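Local coordinates for Hsp70/Hsp90 co-chaperone CNS1 (Saccharomyces cerevisiae, PDB 6HFM), which acts as a co-chaperone of Hsp90 and Hsp70 in yeast, stimulating the ATPase of the Hsp70 Ssa1 and serving only a subset of Hsp90 functions, at residues A[79-82]-A[87-90]; A[53-58]-A[94-99]; A[75-80]-A[99-104]. All blocks are in the same frame, centred on the assembly; numbering follows the deposited sequence.

Contact 1. Residues A[79-82]-A[87-90]; sequences LVLE and RFKK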
ATOM      1  N   LEU A  79     -10.429  -8.425   3.278  1.00 29.03           N
ATOM      2  CA  LEU A  79     -10.065  -9.395   2.238  1.00 31.79           C
ATOM      3  C   LEU A  79      -8.880 -10.278   2.629  1.00 29.49           C
ATOM      4  O   LEU A  79      -8.974 -11.498   2.573  1.00 31.94           O
ATOM      5  CB  LEU A  79      -9.753  -8.683   0.913  1.00 34.64           C
ATOM      6  CG  LEU A  79      -9.397  -9.558  -0.301  1.00 39.33           C
ATOM      7  CD1 LEU A  79     -10.592 -10.386  -0.754  1.00 42.43           C
ATOM      8  CD2 LEU A  79      -8.879  -8.702  -1.447  1.00 41.47           C
ATOM      9  N   VAL A  80      -7.764  -9.657   3.007  1.00 27.86           N
ATOM     10  CA  VAL A  80      -6.530 -10.408   3.286  1.00 26.96           C
ATOM     11  C   VAL A  80      -6.583 -11.234   4.578  1.00 27.59           C
ATOM     12  O   VAL A  80      -5.874 -12.233   4.691  1.00 28.57           O
ATOM     13  CB  VAL A  80      -5.254  -9.514   3.260  1.00 26.92           C
ATOM     14  CG1 VAL A  80      -5.109  -8.834   1.904  1.00 28.62           C
ATOM     15  CG2 VAL A  80      -5.226  -8.487   4.396  1.00 26.32           C
ATOM     16  N   LEU A  81      -7.427 -10.831   5.533  1.00 28.18           N
ATOM     17  CA  LEU A  81      -7.592 -11.574   6.792  1.00 30.55           C
ATOM     18  C   LEU A  81      -8.797 -12.537   6.838  1.00 35.22           C
ATOM     19  O   LEU A  81      -8.978 -13.207   7.854  1.00 38.02           O
ATOM     20  CB  LEU A  81      -7.675 -10.595   7.974  1.00 29.75           C
ATOM     21  CG  LEU A  81      -6.508  -9.622   8.174  1.00 30.43           C
ATOM     22  CD1 LEU A  81      -6.735  -8.786   9.424  1.00 31.48           C
ATOM     23  CD2 LEU A  81      -5.164 -10.334   8.256  1.00 29.98           C
ATOM     24  N   GLU A  82      -9.598 -12.628   5.768  1.00 42.50           N
ATOM     25  CA  GLU A  82     -10.842 -13.436   5.802  1.00 52.86           C
ATOM     26  C   GLU A  82     -10.600 -14.941   5.777  1.00 60.52           C
ATOM     27  O   GLU A  82     -11.264 -15.687   6.502  1.00 64.94           O
ATOM     28  CB  GLU A  82     -11.825 -13.054   4.675  1.00 60.60           C
ATOM     29  CG  GLU A  82     -11.539 -13.633   3.289  1.00 65.97           C
ATOM     30  CD  GLU A  82     -12.432 -13.055   2.201  1.00 72.37           C
ATOM     31  OE1 GLU A  82     -13.501 -12.487   2.520  1.00 75.79           O
ATOM     32  OE2 GLU A  82     -12.067 -13.178   1.012  1.00 77.54           O
ATOM     33  N   ARG A  87      -1.010 -19.084   7.723  1.00 50.07           N
ATOM     34  CA  ARG A  87       0.298 -18.536   7.336  1.00 48.64           C
ATOM     35  C   ARG A  87       1.006 -17.759   8.459  1.00 44.69           C
ATOM     36  O   ARG A  87       2.235 -17.665   8.449  1.00 41.05           O
ATOM     37  CB  ARG A  87       0.209 -17.703   6.045  1.00 50.22           C
ATOM     38  CG  ARG A  87      -0.425 -16.326   6.160  1.00 51.14           C
ATOM     39  CD  ARG A  87      -0.755 -15.804   4.765  1.00 50.63           C
ATOM     40  NE  ARG A  87      -1.458 -14.522   4.758  1.00 46.97           N
ATOM     41  CZ  ARG A  87      -2.713 -14.324   5.167  1.00 45.21           C
ATOM     42  NH1 ARG A  87      -3.456 -15.319   5.663  1.00 45.24           N
ATOM     43  NH2 ARG A  87      -3.237 -13.103   5.095  1.00 43.42           N
ATOM     44  N   PHE A  88       0.244 -17.212   9.413  1.00 38.27           N
ATOM     45  CA  PHE A  88       0.829 -16.562  10.592  1.00 36.06           C
ATOM     46  C   PHE A  88       1.157 -17.634  11.621  1.00 38.50           C
ATOM     47  O   PHE A  88       0.252 -18.298  12.128  1.00 36.31           O
ATOM     48  CB  PHE A  88      -0.125 -15.525  11.199  1.00 32.71           C
ATOM     49  CG  PHE A  88      -0.600 -14.482  10.222  1.00 31.33           C
ATOM     50  CD1 PHE A  88       0.293 -13.840   9.369  1.00 32.78           C
ATOM     51  CD2 PHE A  88      -1.947 -14.129  10.167  1.00 31.68           C
ATOM     52  CE1 PHE A  88      -0.149 -12.883   8.470  1.00 32.87           C
ATOM     53  CE2 PHE A  88      -2.393 -13.165   9.271  1.00 31.55           C
ATOM     54  CZ  PHE A  88      -1.490 -12.541   8.423  1.00 32.75           C
ATOM     55  N   LYS A  89       2.446 -17.799  11.916  1.00 41.33           N
ATOM     56  CA  LYS A  89       2.929 -18.909  12.747  1.00 46.53           C
ATOM     57  C   LYS A  89       3.837 -18.475  13.902  1.00 49.21           C
ATOM     58  O   LYS A  89       4.565 -19.298  14.459  1.00 52.78           O
ATOM     59  CB  LYS A  89       3.661 -19.921  11.860  1.00 49.67           C
ATOM     60  CG  LYS A  89       2.799 -20.469  10.740  1.00 49.81           C
ATOM     61  CD  LYS A  89       3.533 -21.530   9.947  1.00 49.90           C
ATOM     62  CE  LYS A  89       2.838 -21.800   8.630  1.00 50.25           C
ATOM     63  NZ  LYS A  89       3.185 -20.771   7.608  1.00 50.98           N
ATOM     64  N   LYS A  90       3.767 -17.199  14.280  1.00 49.93           N
ATOM     65  CA  LYS A  90       4.604 -16.649  15.347  1.00 49.86           C
ATOM     66  C   LYS A  90       3.760 -16.089  16.473  1.00 51.06           C
ATOM     67  O   LYS A  90       2.542 -15.939  16.328  1.00 43.28           O
ATOM     68  CB  LYS A  90       5.492 -15.540  14.800  1.00 47.75           C
ATOM     69  CG  LYS A  90       6.403 -15.995  13.681  1.00 50.43           C
ATOM     70  CD  LYS A  90       7.372 -14.901  13.271  1.00 52.87           C
ATOM     71  CE  LYS A  90       8.731 -15.488  12.935  1.00 58.05           C
ATOM     72  NZ  LYS A  90       9.567 -14.509  12.200  1.00 61.36           N
TER

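Contact 2. Residues A[53-58]-A[94-99]; sequences IMYPTQ and ENFTPK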
ATOM      1  N   ILE A  53       1.169  -6.296   0.792  1.00 18.97           N
ATOM      2  CA  ILE A  53       0.656  -6.209   2.159  1.00 19.76           C
ATOM      3  C   ILE A  53       1.675  -6.892   3.060  1.00 19.56           C
ATOM      4  O   ILE A  53       1.831  -8.108   3.012  1.00 21.04           O
ATOM      5  CB  ILE A  53      -0.753  -6.837   2.299  1.00 21.81           C
ATOM      6  CG1 ILE A  53      -1.735  -6.174   1.312  1.00 24.27           C
ATOM      7  CG2 ILE A  53      -1.280  -6.688   3.721  1.00 21.62           C
ATOM      8  CD1 ILE A  53      -1.975  -6.980   0.060  1.00 27.42           C
ATOM      9  N   MET A  54       2.372  -6.093   3.864  1.00 18.75           N
ATOM     10  CA  MET A  54       3.469  -6.566   4.705  1.00 20.09           C
ATOM     11  C   MET A  54       2.958  -6.863   6.111  1.00 19.36           C
ATOM     12  O   MET A  54       2.187  -6.084   6.671  1.00 18.90           O
ATOM     13  CB  MET A  54       4.575  -5.506   4.802  1.00 21.77           C
ATOM     14  CG  MET A  54       4.993  -4.861   3.485  1.00 24.72           C
ATOM     15  SD  MET A  54       5.490  -6.039   2.217  1.00 27.80           S
ATOM     16  CE  MET A  54       6.943  -6.764   2.970  1.00 31.59           C
ATOM     17  N   TYR A  55       3.399  -7.989   6.674  1.00 20.55           N
ATOM     18  CA  TYR A  55       3.146  -8.338   8.074  1.00 21.22           C
ATOM     19  C   TYR A  55       4.512  -8.448   8.757  1.00 22.27           C
ATOM     20  O   TYR A  55       5.017  -9.557   8.963  1.00 23.55           O
ATOM     21  CB  TYR A  55       2.369  -9.658   8.173  1.00 21.67           C
ATOM     22  CG  TYR A  55       1.128  -9.727   7.310  1.00 21.83           C
ATOM     23  CD1 TYR A  55      -0.069  -9.134   7.718  1.00 22.15           C
ATOM     24  CD2 TYR A  55       1.145 -10.391   6.083  1.00 22.04           C
ATOM     25  CE1 TYR A  55      -1.210  -9.202   6.933  1.00 21.77           C
ATOM     26  CE2 TYR A  55       0.009 -10.466   5.296  1.00 23.01           C
ATOM     27  CZ  TYR A  55      -1.165  -9.866   5.719  1.00 23.13           C
ATOM     28  OH  TYR A  55      -2.293  -9.929   4.934  1.00 25.77           O
ATOM     29  N   PRO A  56       5.129  -7.298   9.096  1.00 22.17           N
ATOM     30  CA  PRO A  56       6.528  -7.318   9.564  1.00 23.93           C
ATOM     31  C   PRO A  56       6.772  -8.107  10.857  1.00 25.40           C
ATOM     32  O   PRO A  56       7.840  -8.718  10.999  1.00 29.35           O
ATOM     33  CB  PRO A  56       6.872  -5.830   9.740  1.00 23.99           C
ATOM     34  CG  PRO A  56       5.561  -5.118   9.799  1.00 22.87           C
ATOM     35  CD  PRO A  56       4.616  -5.923   8.966  1.00 21.97           C
ATOM     36  N   THR A  57       5.795  -8.127  11.766  1.00 24.10           N
ATOM     37  CA  THR A  57       5.933  -8.884  13.024  1.00 25.96           C
ATOM     38  C   THR A  57       5.778 -10.407  12.840  1.00 28.29           C
ATOM     39  O   THR A  57       6.084 -11.168  13.764  1.00 30.67           O
ATOM     40  CB  THR A  57       4.965  -8.387  14.130  1.00 25.93           C
ATOM     41  OG1 THR A  57       3.603  -8.658  13.770  1.00 26.93           O
ATOM     42  CG2 THR A  57       5.144  -6.891  14.382  1.00 24.83           C
ATOM     43  N   GLN A  58       5.307 -10.844  11.667  1.00 29.03           N
ATOM     44  CA  GLN A  58       5.185 -12.268  11.324  1.00 31.45           C
ATOM     45  C   GLN A  58       6.160 -12.750  10.233  1.00 32.37           C
ATOM     46  O   GLN A  58       6.127 -13.933   9.870  1.00 33.90           O
ATOM     47  CB  GLN A  58       3.746 -12.559  10.884  1.00 31.59           C
ATOM     48  CG  GLN A  58       2.716 -12.461  11.999  1.00 31.63           C
ATOM     49  CD  GLN A  58       2.772 -13.638  12.961  1.00 33.15           C
ATOM     50  OE1 GLN A  58       2.929 -14.786  12.546  1.00 32.56           O
ATOM     51  NE2 GLN A  58       2.636 -13.357  14.252  1.00 33.58           N
ATOM     52  N   GLU A  94      -2.764 -14.545  16.965  1.00 34.36           N
ATOM     53  CA  GLU A  94      -4.155 -14.351  17.400  1.00 36.54           C
ATOM     54  C   GLU A  94      -4.697 -12.919  17.280  1.00 33.87           C
ATOM     55  O   GLU A  94      -5.913 -12.726  17.252  1.00 32.82           O
ATOM     56  CB  GLU A  94      -4.357 -14.859  18.847  1.00 39.64           C
ATOM     57  CG  GLU A  94      -3.601 -14.102  19.947  1.00 43.27           C
ATOM     58  CD  GLU A  94      -2.151 -14.537  20.138  1.00 47.41           C
ATOM     59  OE1 GLU A  94      -1.629 -15.327  19.318  1.00 48.89           O
ATOM     60  OE2 GLU A  94      -1.518 -14.074  21.112  1.00 52.12           O
ATOM     61  N   ASN A  95      -3.810 -11.924  17.218  1.00 31.30           N
ATOM     62  CA  ASN A  95      -4.226 -10.517  17.118  1.00 30.57           C
ATOM     63  C   ASN A  95      -4.377  -9.996  15.683  1.00 30.08           C
ATOM     64  O   ASN A  95      -4.584  -8.796  15.494  1.00 29.81           O
ATOM     65  CB  ASN A  95      -3.261  -9.627  17.911  1.00 31.74           C
ATOM     66  CG  ASN A  95      -3.211  -9.988  19.390  1.00 33.74           C
ATOM     67  OD1 ASN A  95      -2.135 -10.066  19.982  1.00 35.11           O
ATOM     68  ND2 ASN A  95      -4.374 -10.208  19.991  1.00 33.05           N
ATOM     69  N   PHE A  96      -4.297 -10.876  14.682  1.00 28.03           N
ATOM     70  CA  PHE A  96      -4.539 -10.484  13.288  1.00 28.18           C
ATOM     71  C   PHE A  96      -6.015 -10.649  12.914  1.00 27.92           C
ATOM     72  O   PHE A  96      -6.399 -11.582  12.209  1.00 30.58           O
ATOM     73  CB  PHE A  96      -3.609 -11.243  12.334  1.00 26.59           C
ATOM     74  CG  PHE A  96      -2.177 -10.780  12.402  1.00 25.60           C
ATOM     75  CD1 PHE A  96      -1.685  -9.858  11.478  1.00 26.13           C
ATOM     76  CD2 PHE A  96      -1.326 -11.238  13.401  1.00 26.08           C
ATOM     77  CE1 PHE A  96      -0.367  -9.417  11.546  1.00 25.12           C
ATOM     78  CE2 PHE A  96      -0.012 -10.797  13.475  1.00 25.30           C
ATOM     79  CZ  PHE A  96       0.470  -9.890  12.542  1.00 25.21           C
ATOM     80  N   THR A  97      -6.831  -9.726  13.422  1.00 28.34           N
ATOM     81  CA  THR A  97      -8.248  -9.612  13.067  1.00 29.66           C
ATOM     82  C   THR A  97      -8.479  -8.186  12.562  1.00 29.37           C
ATOM     83  O   THR A  97      -7.659  -7.306  12.829  1.00 28.74           O
ATOM     84  CB  THR A  97      -9.179  -9.884  14.270  1.00 30.88           C
ATOM     85  OG1 THR A  97      -9.140  -8.780  15.182  1.00 28.16           O
ATOM     86  CG2 THR A  97      -8.778 -11.164  14.995  1.00 32.57           C
ATOM     87  N   PRO A  98      -9.587  -7.946  11.840  1.00 28.69           N
ATOM     88  CA  PRO A  98      -9.839  -6.599  11.304  1.00 28.18           C
ATOM     89  C   PRO A  98      -9.858  -5.453  12.327  1.00 28.90           C
ATOM     90  O   PRO A  98      -9.364  -4.367  12.024  1.00 33.56           O
ATOM     91  CB  PRO A  98     -11.208  -6.749  10.636  1.00 29.20           C
ATOM     92  CG  PRO A  98     -11.242  -8.168  10.208  1.00 30.23           C
ATOM     93  CD  PRO A  98     -10.555  -8.924  11.308  1.00 29.86           C
ATOM     94  N   LYS A  99     -10.419  -5.692  13.514  1.00 28.12           N
ATOM     95  CA  LYS A  99     -10.448  -4.680  14.579  1.00 30.53           C
ATOM     96  C   LYS A  99      -9.083  -4.505  15.245  1.00 29.88           C
ATOM     97  O   LYS A  99      -8.660  -3.378  15.498  1.00 31.50           O
ATOM     98  CB  LYS A  99     -11.495  -5.038  15.649  1.00 34.94           C
ATOM     99  CG  LYS A  99     -11.607  -4.069  16.828  1.00 38.89           C
ATOM    100  CD  LYS A  99     -11.861  -2.637  16.385  1.00 42.56           C
ATOM    101  CE  LYS A  99     -12.324  -1.756  17.532  1.00 45.31           C
ATOM    102  NZ  LYS A  99     -12.765  -0.423  17.037  1.00 47.22           N
TER

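Contact 3. Residues A[75-80]-A[99-104]; sequences ELVDLV and KKVLVF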
ATOM      1  N   GLU A  75     -11.860  -2.521   3.717  1.00 24.87           N
ATOM      2  CA  GLU A  75     -12.216  -3.547   2.729  1.00 25.63           C
ATOM      3  C   GLU A  75     -11.012  -4.417   2.343  1.00 24.83           C
ATOM      4  O   GLU A  75     -11.147  -5.632   2.215  1.00 25.66           O
ATOM      5  CB  GLU A  75     -12.871  -2.918   1.487  1.00 27.17           C
ATOM      6  CG  GLU A  75     -14.342  -2.561   1.691  1.00 27.09           C
ATOM      7  CD  GLU A  75     -14.928  -1.672   0.591  1.00 23.09           C
ATOM      8  OE1 GLU A  75     -14.193  -1.099  -0.187  1.00 25.95           O
ATOM      9  OE2 GLU A  75     -16.175  -1.551   0.574  1.00 34.68           O
ATOM     10  N   LEU A  76      -9.833  -3.807   2.196  1.00 22.75           N
ATOM     11  CA  LEU A  76      -8.627  -4.575   1.874  1.00 22.79           C
ATOM     12  C   LEU A  76      -8.179  -5.433   3.065  1.00 22.89           C
ATOM     13  O   LEU A  76      -7.783  -6.584   2.876  1.00 23.30           O
ATOM     14  CB  LEU A  76      -7.481  -3.670   1.394  1.00 22.62           C
ATOM     15  CG  LEU A  76      -6.217  -4.380   0.882  1.00 23.86           C
ATOM     16  CD1 LEU A  76      -6.516  -5.338  -0.267  1.00 23.72           C
ATOM     17  CD2 LEU A  76      -5.176  -3.360   0.449  1.00 23.68           C
ATOM     18  N   VAL A  77      -8.251  -4.878   4.278  1.00 22.88           N
ATOM     19  CA  VAL A  77      -7.942  -5.648   5.500  1.00 23.48           C
ATOM     20  C   VAL A  77      -8.882  -6.853   5.634  1.00 25.93           C
ATOM     21  O   VAL A  77      -8.430  -7.972   5.887  1.00 25.14           O
ATOM     22  CB  VAL A  77      -8.014  -4.772   6.771  1.00 22.74           C
ATOM     23  CG1 VAL A  77      -7.958  -5.616   8.047  1.00 23.33           C
ATOM     24  CG2 VAL A  77      -6.878  -3.762   6.782  1.00 23.09           C
ATOM     25  N   ASP A  78     -10.180  -6.615   5.452  1.00 27.78           N
ATOM     26  CA  ASP A  78     -11.177  -7.694   5.490  1.00 29.79           C
ATOM     27  C   ASP A  78     -10.850  -8.800   4.486  1.00 29.60           C
ATOM     28  O   ASP A  78     -10.952  -9.972   4.817  1.00 31.47           O
ATOM     29  CB  ASP A  78     -12.603  -7.158   5.242  1.00 32.61           C
ATOM     30  CG  ASP A  78     -13.151  -6.330   6.413  1.00 36.06           C
ATOM     31  OD1 ASP A  78     -12.633  -6.438   7.547  1.00 39.40           O
ATOM     32  OD2 ASP A  78     -14.117  -5.559   6.200  1.00 38.49           O
ATOM     33  N   LEU A  79     -10.429  -8.425   3.278  1.00 29.03           N
ATOM     34  CA  LEU A  79     -10.065  -9.395   2.238  1.00 31.79           C
ATOM     35  C   LEU A  79      -8.880 -10.278   2.629  1.00 29.49           C
ATOM     36  O   LEU A  79      -8.974 -11.498   2.573  1.00 31.94           O
ATOM     37  CB  LEU A  79      -9.753  -8.683   0.913  1.00 34.64           C
ATOM     38  CG  LEU A  79      -9.397  -9.558  -0.301  1.00 39.33           C
ATOM     39  CD1 LEU A  79     -10.592 -10.386  -0.754  1.00 42.43           C
ATOM     40  CD2 LEU A  79      -8.879  -8.702  -1.447  1.00 41.47           C
ATOM     41  N   VAL A  80      -7.764  -9.657   3.007  1.00 27.86           N
ATOM     42  CA  VAL A  80      -6.530 -10.408   3.286  1.00 26.96           C
ATOM     43  C   VAL A  80      -6.583 -11.234   4.578  1.00 27.59           C
ATOM     44  O   VAL A  80      -5.874 -12.233   4.691  1.00 28.57           O
ATOM     45  CB  VAL A  80      -5.254  -9.514   3.260  1.00 26.92           C
ATOM     46  CG1 VAL A  80      -5.109  -8.834   1.904  1.00 28.62           C
ATOM     47  CG2 VAL A  80      -5.226  -8.487   4.396  1.00 26.32           C
ATOM     48  N   LYS A  99     -10.419  -5.692  13.514  1.00 28.12           N
ATOM     49  CA  LYS A  99     -10.448  -4.680  14.579  1.00 30.53           C
ATOM     50  C   LYS A  99      -9.083  -4.505  15.245  1.00 29.88           C
ATOM     51  O   LYS A  99      -8.660  -3.378  15.498  1.00 31.50           O
ATOM     52  CB  LYS A  99     -11.495  -5.038  15.649  1.00 34.94           C
ATOM     53  CG  LYS A  99     -11.607  -4.069  16.828  1.00 38.89           C
ATOM     54  CD  LYS A  99     -11.861  -2.637  16.385  1.00 42.56           C
ATOM     55  CE  LYS A  99     -12.324  -1.756  17.532  1.00 45.31           C
ATOM     56  NZ  LYS A  99     -12.765  -0.423  17.037  1.00 47.22           N
ATOM     57  N   LYS A 100      -8.413  -5.617  15.534  1.00 27.00           N
ATOM     58  CA  LYS A 100      -7.194  -5.598  16.353  1.00 26.70           C
ATOM     59  C   LYS A 100      -5.927  -5.119  15.637  1.00 25.56           C
ATOM     60  O   LYS A 100      -4.937  -4.837  16.303  1.00 24.78           O
ATOM     61  CB  LYS A 100      -6.944  -6.976  16.970  1.00 28.04           C
ATOM     62  CG  LYS A 100      -8.014  -7.399  17.962  1.00 30.64           C
ATOM     63  CD  LYS A 100      -7.810  -8.834  18.407  1.00 34.78           C
ATOM     64  CE  LYS A 100      -8.834  -9.232  19.457  1.00 39.16           C
ATOM     65  NZ  LYS A 100      -8.751 -10.679  19.794  1.00 42.95           N
ATOM     66  N   VAL A 101      -5.948  -5.032  14.306  1.00 23.84           N
ATOM     67  CA  VAL A 101      -4.780  -4.522  13.562  1.00 22.07           C
ATOM     68  C   VAL A 101      -4.901  -3.034  13.268  1.00 21.77           C
ATOM     69  O   VAL A 101      -6.007  -2.497  13.172  1.00 23.73           O
ATOM     70  CB  VAL A 101      -4.506  -5.282  12.237  1.00 22.98           C
ATOM     71  CG1 VAL A 101      -4.246  -6.760  12.510  1.00 23.36           C
ATOM     72  CG2 VAL A 101      -5.618  -5.095  11.203  1.00 23.21           C
ATOM     73  N   LEU A 102      -3.748  -2.380  13.141  1.00 19.30           N
ATOM     74  CA  LEU A 102      -3.660  -1.054  12.530  1.00 19.20           C
ATOM     75  C   LEU A 102      -2.968  -1.200  11.181  1.00 18.90           C
ATOM     76  O   LEU A 102      -2.244  -2.172  10.945  1.00 19.33           O
ATOM     77  CB  LEU A 102      -2.881  -0.094  13.429  1.00 21.10           C
ATOM     78  CG  LEU A 102      -3.458   0.166  14.823  1.00 22.96           C
ATOM     79  CD1 LEU A 102      -2.568   1.151  15.564  1.00 23.88           C
ATOM     80  CD2 LEU A 102      -4.890   0.661  14.768  1.00 24.90           C
ATOM     81  N   VAL A 103      -3.213  -0.231  10.296  1.00 18.48           N
ATOM     82  CA  VAL A 103      -2.614  -0.208   8.962  1.00 18.08           C
ATOM     83  C   VAL A 103      -1.731   1.036   8.866  1.00 17.00           C
ATOM     84  O   VAL A 103      -2.183   2.146   9.158  1.00 19.08           O
ATOM     85  CB  VAL A 103      -3.676  -0.175   7.846  1.00 18.47           C
ATOM     86  CG1 VAL A 103      -3.024  -0.264   6.470  1.00 17.35           C
ATOM     87  CG2 VAL A 103      -4.681  -1.310   8.020  1.00 19.60           C
ATOM     88  N   PHE A 104      -0.479   0.835   8.456  1.00 15.73           N
ATOM     89  CA  PHE A 104       0.489   1.911   8.270  1.00 16.02           C
ATOM     90  C   PHE A 104       0.967   1.972   6.824  1.00 15.24           C
ATOM     91  O   PHE A 104       1.008   0.959   6.124  1.00 15.30           O
ATOM     92  CB  PHE A 104       1.676   1.755   9.225  1.00 16.55           C
ATOM     93  CG  PHE A 104       1.285   1.795  10.672  1.00 17.46           C
ATOM     94  CD1 PHE A 104       1.168   3.005  11.339  1.00 17.80           C
ATOM     95  CD2 PHE A 104       1.001   0.622  11.360  1.00 19.56           C
ATOM     96  CE1 PHE A 104       0.786   3.050  12.668  1.00 18.93           C
ATOM     97  CE2 PHE A 104       0.623   0.658  12.693  1.00 20.95           C
ATOM     98  CZ  PHE A 104       0.513   1.877  13.349  1.00 20.31           C
TER

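Contact 1. Residues A[79-82]-A[87-90]
Arg87 and Phe88 reach back to the last turn of helix 73-82, one by a polar and the other by an apolar contact. The polar one is a single hydrogen bond: NH2 of Arg87 donates to O of Val80 over 2.8 Å. The bond is short, but its N-H...O angle of 139° shows that it is bent. The donor stands 35° off the carbonyl plane of Val80, and the oxygen in turn is somewhat out of the guanidinium plane, so the group meets the helix end at a slant. A carbonyl at the C-terminal end of a helix would probably be a good acceptor for a cation, since the helix dipole places partial negative charge there. The same NH2 also forms a salt bridge with Asp62 OD2 on strand 60-68 and a weak hydrogen bond with Tyr55 OH, which ties the arginine to the sheet as well.

The apolar part is thinner. CD2 of Leu81 lies 4.1 Å from CE2 of Phe88, at the ring edge and near its plane, and the two side chains cross at about a right angle. Only 112 Å² is buried between the two segments.

Within 87-90 the arginine runs over the ring of its neighbour. With CG placed between the backbone N and the carbonyl carbon (chi1 75°) and the chain extended from CG to NE, CG sits 4.1 Å above the Phe88 ring plane, and CZ of Phe88 sits 3.8 Å above the guanidinium plane, both offset toward the rim. Phe88 stacks on Phe96 and meets Tyr55 edge-to-face. The arrangement is that of a loop in the Wheel domain folded back on the helix it follows, with an arginine bound to a carbonyl of the helix's last turn.

Contact 2. Residues A[53-58]-A[94-99]
The ring of Phe96 touches Tyr55, Thr57 and Gln58, and the residue supplies 89 of the 158 Å² buried here. From CB, CG leaves beside the backbone N and anti to the carbonyl carbon (chi1 -72°), which carries the ring toward the end of strand 47-55. On one flank CD1 comes to 4.2 Å from Tyr55 CD1, and CE1 to 3.8 Å from that same atom, the two rings meeting obliquely. Phe96 is the centre of an inverse gamma turn in the loop before strand 101-106, and its ring joins that Wheel-domain loop to the turn where strand 47-55 ends. Without the ring, as with an alanine in its place, Phe88 is likely to lose its stacking partner and a gap to open between Tyr55 and Gln58. On the other flank CE2 lies 3.5 Å from Gln58 CG and 3.8 Å from Gln58 NE2. The amide stands steeply to the ring, at 81° between planes, while its OE1 accepts a hydrogen bond from the backbone N of Lys90. At the tip, CZ touches Gln58 CG at 3.5 Å, and Thr57 OG1 approaches CZ at the ring edge, near its plane, at 3.6 Å.

Contact 3. Residues A[75-80]-A[99-104]
Val77 of helix 73-82 packs on Val101 and Val103 of strand 101-106, a helix-on-sheet contact in the mixed sheet of the Wheel domain. The strand pairings indicate a beta-alpha-beta crossover: strands 60-68 and 101-106 run in the same direction, strands 47-55 and 139-145 lie between them, and helix 73-82 belongs to the connection. The alternation along the strand supports this placement. Val101 and Val103 point toward the helix, whereas Leu102 points away and touches Lys146 and Ser149 of helix 146-155. The sheet is thus sandwiched between the two helices at this point.

The closest CA atoms across the contact, those of Val77 and Val103, are 8.4 Å apart, a spacing bridged by side chains alone. All three touching valines are buried, and the 102 Å² covered is accounted for almost entirely by them, about half of it by Val77. Neighbouring side chains continue the same apolar layer: Leu76 and Val103 both rest on Ile141, and Val80 and Val101 both rest on Ile143, so strand 139-145 forms the adjoining part of the floor under the helix.

Each methyl of Val77 has a strand residue of its own. CG1, which the first torsion sets anti to the backbone N (chi1 169°), reaches Val101 tip to tip, with CG2 of Val101 4.0 Å away. The other branch is packed more tightly: the side chains of Val77 and Val103 run antiparallel alongside each other, and CG2 of Val77 comes within 3.5 Å of CG2 of Val103.

In the fold
All three contacts lie in the Wheel domain, in the C-terminal part of this co-chaperone, on one side of the chain's centre. Contacts 1 and 2 have centres 7 Å apart, contacts 2 and 3 are separated by 8 Å, and contacts 1 and 3 by 11 Å. Contacts 1 and 3 share Leu79 and Val80 of helix 73-82; contacts 2 and 3 share Lys99 and reach the same mixed sheet. Along the chain contact 1 is nested inside the loop closed by contact 2, while the segments of contacts 2 and 3 alternate. The long connection between helix 73-82 and strand 101-106 therefore meets the helix in contact 1, and strand 47-55 with its following turn in contact 2.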